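Local coordinates for Two-component system response regulator (Bacteroides fragilis, PDB 2QR3), which forms the receiver domain of a longer two-component response regulator that probably binds ATP and DNA to control transcription, at residues Ile8-Lys13 with Val107-Asp112; Ala18-Leu23 with Ser28-Leu33. All blocks are in the same frame, centred on the assembly; numbering follows the deposited sequence.

Contact 1: Ile8-Lys13 with Val107-Asp112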
loop_
_atom_site.group_PDB
_atom_site.type_symbol
_atom_site.label_atom_id
_atom_site.label_comp_id
_atom_site.label_asym_id
_atom_site.label_seq_id
_atom_site.Cartn_x
_atom_site.Cartn_y
_atom_site.Cartn_z
ATOM N N ILE A 8 -3.141 4.536 -1.607
ATOM C CA ILE A 8 -2.578 4.489 -0.252
ATOM C C ILE A 8 -3.710 4.362 0.767
ATOM O O ILE A 8 -4.664 5.175 0.765
ATOM C CB ILE A 8 -1.699 5.738 0.020
ATOM C CG1 ILE A 8 -0.614 5.845 -1.073
ATOM C CG2 ILE A 8 -1.004 5.623 1.356
ATOM C CD1 ILE A 8 -0.995 6.773 -2.095
ATOM N N VAL A 9 -3.598 3.358 1.627
ATOM C CA VAL A 9 -4.652 2.995 2.554
ATOM C C VAL A 9 -4.028 3.141 3.938
ATOM O O VAL A 9 -3.117 2.385 4.300
ATOM C CB VAL A 9 -5.106 1.513 2.341
ATOM C CG1 VAL A 9 -6.250 1.159 3.297
ATOM C CG2 VAL A 9 -5.479 1.231 0.848
ATOM N N ASP A 10 -4.523 4.091 4.724
ATOM C CA ASP A 10 -3.941 4.295 6.071
ATOM C C ASP A 10 -4.974 4.996 6.956
ATOM O O ASP A 10 -5.747 5.832 6.468
ATOM C CB ASP A 10 -2.652 5.127 5.963
ATOM C CG ASP A 10 -1.714 4.943 7.174
ATOM O OD1 ASP A 10 -2.077 5.367 8.301
ATOM O OD2 ASP A 10 -0.605 4.360 7.016
ATOM N N ASP A 11 -4.981 4.626 8.238
ATOM C CA ASP A 11 -5.868 5.199 9.258
ATOM C C ASP A 11 -5.431 6.607 9.647
ATOM O O ASP A 11 -6.233 7.375 10.197
ATOM C CB ASP A 11 -5.823 4.337 10.521
ATOM C CG ASP A 11 -6.696 3.090 10.423
ATOM O OD1 ASP A 11 -7.571 3.035 9.530
ATOM O OD2 ASP A 11 -6.504 2.185 11.274
ATOM N N ASN A 12 -4.167 6.926 9.382
ATOM C CA ASN A 12 -3.540 8.159 9.867
ATOM C C ASN A 12 -3.553 9.186 8.753
ATOM O O ASN A 12 -2.869 9.033 7.733
ATOM C CB ASN A 12 -2.115 7.861 10.377
ATOM C CG ASN A 12 -1.404 9.117 10.920
ATOM O OD1 ASN A 12 -1.735 10.244 10.551
ATOM N ND2 ASN A 12 -0.413 8.907 11.784
ATOM N N LYS A 13 -4.391 10.219 8.912
ATOM C CA LYS A 13 -4.568 11.193 7.830
ATOM C C LYS A 13 -3.276 11.930 7.530
ATOM O O LYS A 13 -3.039 12.328 6.388
ATOM C CB LYS A 13 -5.738 12.155 8.113
ATOM C CG LYS A 13 -7.122 11.520 7.804
ATOM C CD LYS A 13 -7.588 10.543 8.872
ATOM C CE LYS A 13 -8.594 9.548 8.348
ATOM N NZ LYS A 13 -8.912 8.584 9.454
ATOM N N VAL A 107 7.550 -1.530 3.747
ATOM C CA VAL A 107 8.302 -0.322 4.064
ATOM C C VAL A 107 8.028 -0.047 5.541
ATOM O O VAL A 107 6.907 -0.125 5.980
ATOM C CB VAL A 107 7.805 0.893 3.227
ATOM C CG1 VAL A 107 8.626 2.179 3.589
ATOM C CG2 VAL A 107 7.915 0.583 1.730
ATOM N N VAL A 108 9.072 0.224 6.314
ATOM C CA VAL A 108 8.881 0.429 7.756
ATOM C C VAL A 108 8.668 1.918 8.018
ATOM O O VAL A 108 9.216 2.744 7.297
ATOM C CB VAL A 108 10.086 -0.101 8.550
ATOM C CG1 VAL A 108 9.900 0.175 10.017
ATOM C CG2 VAL A 108 10.225 -1.622 8.355
ATOM N N LYS A 109 7.846 2.249 9.013
ATOM C CA LYS A 109 7.698 3.635 9.487
ATOM C C LYS A 109 8.454 3.749 10.832
ATOM O O LYS A 109 8.419 2.817 11.616
ATOM C CB LYS A 109 6.249 3.949 9.784
ATOM C CG LYS A 109 5.231 3.690 8.713
ATOM C CD LYS A 109 3.831 3.719 9.353
ATOM C CE LYS A 109 2.737 4.013 8.323
ATOM N NZ LYS A 109 1.318 4.020 8.851
ATOM N N PRO A 110 9.134 4.882 11.098
ATOM C CA PRO A 110 9.297 6.026 10.209
ATOM C C PRO A 110 10.116 5.609 9.000
ATOM O O PRO A 110 11.098 4.860 9.129
ATOM C CB PRO A 110 10.053 7.052 11.075
ATOM C CG PRO A 110 10.773 6.216 12.105
ATOM C CD PRO A 110 9.850 5.069 12.386
ATOM N N TRP A 111 9.697 6.068 7.830
ATOM C CA TRP A 111 10.315 5.682 6.575
ATOM C C TRP A 111 11.438 6.624 6.140
ATOM O O TRP A 111 11.609 7.728 6.685
ATOM C CB TRP A 111 9.240 5.597 5.471
ATOM C CG TRP A 111 8.592 6.888 5.149
ATOM C CD1 TRP A 111 8.952 7.744 4.168
ATOM C CD2 TRP A 111 7.442 7.484 5.807
ATOM N NE1 TRP A 111 8.123 8.864 4.173
ATOM C CE2 TRP A 111 7.180 8.715 5.156
ATOM C CE3 TRP A 111 6.618 7.098 6.874
ATOM C CZ2 TRP A 111 6.144 9.568 5.544
ATOM C CZ3 TRP A 111 5.567 7.948 7.253
ATOM C CH2 TRP A 111 5.343 9.173 6.595
ATOM N N ASP A 112 12.211 6.162 5.165
ATOM C CA ASP A 112 13.149 7.006 4.462
ATOM C C ASP A 112 12.452 7.381 3.162
ATOM O O ASP A 112 11.865 6.502 2.499
ATOM C CB ASP A 112 14.479 6.266 4.218
ATOM C CG ASP A 112 15.389 7.020 3.266
ATOM O OD1 ASP A 112 16.191 7.872 3.738
ATOM O OD2 ASP A 112 15.250 6.823 2.035
#

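Contact 2: Ala18-Leu23 with Ser28-Leu33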
loop_
_atom_site.group_PDB
_atom_site.type_symbol
_atom_site.label_atom_id
_atom_site.label_comp_id
_atom_site.label_asym_id
_atom_site.label_seq_id
_atom_site.Cartn_x
_atom_site.Cartn_y
_atom_site.Cartn_z
ATOM N N ALA A 18 1.361 13.188 3.939
ATOM C CA ALA A 18 2.799 13.135 3.653
ATOM C C ALA A 18 3.071 12.304 2.411
ATOM O O ALA A 18 3.873 12.664 1.579
ATOM C CB ALA A 18 3.562 12.568 4.831
ATOM N N VAL A 19 2.427 11.149 2.297
ATOM C CA VAL A 19 2.798 10.241 1.218
ATOM C C VAL A 19 2.318 10.800 -0.115
ATOM O O VAL A 19 3.020 10.684 -1.138
ATOM C CB VAL A 19 2.268 8.807 1.499
ATOM C CG1 VAL A 19 2.509 7.898 0.292
ATOM C CG2 VAL A 19 2.954 8.240 2.734
ATOM N N GLN A 20 1.142 11.432 -0.093
ATOM C CA GLN A 20 0.570 12.072 -1.285
ATOM C C GLN A 20 1.580 13.091 -1.788
ATOM O O GLN A 20 1.946 13.099 -2.975
ATOM C CB GLN A 20 -0.786 12.711 -0.928
ATOM C CG GLN A 20 -1.358 13.737 -1.906
ATOM C CD GLN A 20 -2.324 13.137 -2.924
ATOM O OE1 GLN A 20 -3.382 12.568 -2.570
ATOM N NE2 GLN A 20 -1.988 13.301 -4.206
ATOM N N LEU A 21 2.063 13.932 -0.876
ATOM C CA LEU A 21 3.056 14.936 -1.238
ATOM C C LEU A 21 4.315 14.308 -1.828
ATOM O O LEU A 21 4.888 14.823 -2.795
ATOM C CB LEU A 21 3.392 15.834 -0.030
ATOM C CG LEU A 21 4.471 16.917 -0.214
ATOM C CD1 LEU A 21 4.221 17.808 -1.421
ATOM C CD2 LEU A 21 4.540 17.765 1.049
ATOM N N LEU A 22 4.763 13.189 -1.257
ATOM C CA LEU A 22 5.974 12.549 -1.711
ATOM C C LEU A 22 5.805 11.885 -3.075
ATOM O O LEU A 22 6.760 11.823 -3.852
ATOM C CB LEU A 22 6.462 11.507 -0.684
ATOM C CG LEU A 22 6.926 12.054 0.668
ATOM C CD1 LEU A 22 6.970 10.942 1.745
ATOM C CD2 LEU A 22 8.277 12.790 0.544
ATOM N N LEU A 23 4.603 11.372 -3.372
ATOM C CA LEU A 23 4.436 10.521 -4.556
ATOM C C LEU A 23 3.765 11.198 -5.743
ATOM O O LEU A 23 3.825 10.646 -6.855
ATOM C CB LEU A 23 3.668 9.236 -4.186
ATOM C CG LEU A 23 4.277 8.375 -3.067
ATOM C CD1 LEU A 23 3.361 7.153 -2.801
ATOM C CD2 LEU A 23 5.722 7.910 -3.336
ATOM N N SER A 28 0.863 8.903 -11.882
ATOM C CA SER A 28 -0.133 9.721 -12.595
ATOM C C SER A 28 -1.264 10.163 -11.681
ATOM O O SER A 28 -1.802 11.263 -11.842
ATOM C CB SER A 28 -0.719 8.949 -13.784
ATOM O OG SER A 28 0.308 8.724 -14.732
ATOM N N LYS A 29 -1.625 9.295 -10.728
ATOM C CA LYS A 29 -2.692 9.596 -9.783
ATOM C C LYS A 29 -2.336 8.953 -8.446
ATOM O O LYS A 29 -1.914 7.793 -8.409
ATOM C CB LYS A 29 -3.984 8.979 -10.295
ATOM C CG LYS A 29 -5.264 9.457 -9.649
ATOM C CD LYS A 29 -6.411 8.887 -10.491
ATOM C CE LYS A 29 -7.752 9.481 -10.130
ATOM N NZ LYS A 29 -8.826 8.953 -11.051
ATOM N N VAL A 30 -2.518 9.710 -7.369
ATOM C CA VAL A 30 -2.317 9.189 -6.032
ATOM C C VAL A 30 -3.668 9.271 -5.332
ATOM O O VAL A 30 -4.169 10.372 -5.085
ATOM C CB VAL A 30 -1.260 9.993 -5.270
ATOM C CG1 VAL A 30 -1.127 9.451 -3.869
ATOM C CG2 VAL A 30 0.111 9.923 -5.976
ATOM N N ILE A 31 -4.239 8.116 -5.014
ATOM C CA ILE A 31 -5.504 8.046 -4.302
ATOM C C ILE A 31 -5.225 7.659 -2.850
ATOM O O ILE A 31 -4.564 6.651 -2.595
ATOM C CB ILE A 31 -6.438 7.025 -4.954
ATOM C CG1 ILE A 31 -6.780 7.493 -6.370
ATOM C CG2 ILE A 31 -7.686 6.846 -4.097
ATOM C CD1 ILE A 31 -7.576 6.503 -7.198
ATOM N N THR A 32 -5.711 8.461 -1.909
ATOM C CA THR A 32 -5.536 8.147 -0.486
ATOM C C THR A 32 -6.900 7.896 0.116
ATOM O O THR A 32 -7.883 8.587 -0.236
ATOM C CB THR A 32 -4.849 9.311 0.277
ATOM O OG1 THR A 32 -5.629 10.514 0.120
ATOM C CG2 THR A 32 -3.427 9.538 -0.269
ATOM N N LEU A 33 -6.989 6.926 1.014
ATOM C CA LEU A 33 -8.287 6.626 1.661
ATOM C C LEU A 33 -8.106 5.933 3.003
ATOM O O LEU A 33 -7.030 5.432 3.283
ATOM C CB LEU A 33 -9.154 5.766 0.738
ATOM C CG LEU A 33 -8.562 4.456 0.234
ATOM C CD1 LEU A 33 -8.908 3.314 1.213
ATOM C CD2 LEU A 33 -9.166 4.156 -1.137
#

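Contact 1: Ile8-Lys13 with Val107-Asp112
The D10 carboxylate meets K109 at its edge: no atom of 107-112 lies over either face, and the K109 ammonium arrives close to the plane of the group. NZ of K109 reaches OD2 of D10 at 2.7 Å, on the syn lone pair, and the pair forms a hydrogen-bonded salt bridge. The other oxygen is held on its outer flank: OD1 of D10 accepts, with its anti lone pair, from N of N12 at 2.8 Å, with an N-H...O angle of 156°. Each oxygen thus has its own donor, and the two bonds together oppose rotation about the CB-CG bond. K109 spans the distance with a chain extended beyond CG, so that nearly all of the meeting falls to its end; apart from NZ, CE comes nearest, 3.6 Å from OD2 of D10.

The D10-N12 bond is an Asx turn, leading into helix 13-23, which N12 caps through OD1 to the N of G14. Such a gathering of acids and a lysine at the C-terminal ends of the strands is the hallmark of the CheY-like receiver domain. D54, the predicted phosphorylation site, lies close to OD1 of D10 and accepts from the N of D11. The lysine would probably ease the crowding of negative charge there, and in relatives its counterpart contacts the phosphoryl group while the acids hold magnesium. Beyond K109 the chain turns through a cis peptide into P110, and W111 sets its ring against F86, their planes at about 50°.

Contact 2: Ala18-Leu23 with Ser28-Leu33
V30 and Q20 account for most of the surface buried between helix 18-23 and strand 29-33, and their side chains lie alongside each other, running opposite ways. Q20 starts with CG anti to its backbone N (chi1 164°), then bends at chi2 to 94°, which carries the amide away from the helix and over the strand. There NE2 of Q20 lies 3.6 Å from CB of V30, while CD of Q20 is 4.0 Å from CG1 of the same valine. The amide oxygen makes no bond across the interface: OE1 of Q20 stands 3.4 Å from O of V30, two acceptors that cannot bond to each other; the hold between these residues is van der Waals contact of the amide with V30.

The other branch of V30 faces the end of the helix, where CG2 of V30 packs 4.0 Å from CB of L23 and also lies beside the L23 backbone. V30 thus meets the helix with both methyls, CG1 over a face of the Q20 amide and CG2 against L23. T32, two residues on along the same face of the strand, comes in across the glutamine and offers its methyl, CG2, at 3.8 Å from OE1 of Q20.

The two segments run almost exactly antiparallel, at 175°, with axes 9.0 Å apart. This is the return half of a beta-alpha-beta crossover, the unit from which the receiver fold is built. Strand 29-33 is an outer strand of the sheet beside 5-9, and V30 also packs on I6 and I8. L23 turns to L117 and L120 of helix 113-124, whereas L33 meets helix 36-45.

How the contacts relate
The centres of the two contacts lie about 11 Å apart, and both belong to one receiver domain and its parallel sheet. Along the chain, both segments of contact 2 fall between those of contact 1: strand 5-9 leads into helix 13-23, strand 29-33 follows, and strand 105-109 comes last. Strands 5-9 and 29-33 are neighbours, joined by probable hydrogen bonds from I8 N to I31 O (2.7 Å) and from L33 N to I8 O (2.9 Å). W111 also packs on L22. Contact 2 therefore builds one border of the sheet, while contact 1 bridges strands further apart in it at the acidic site of predicted phosphorylation.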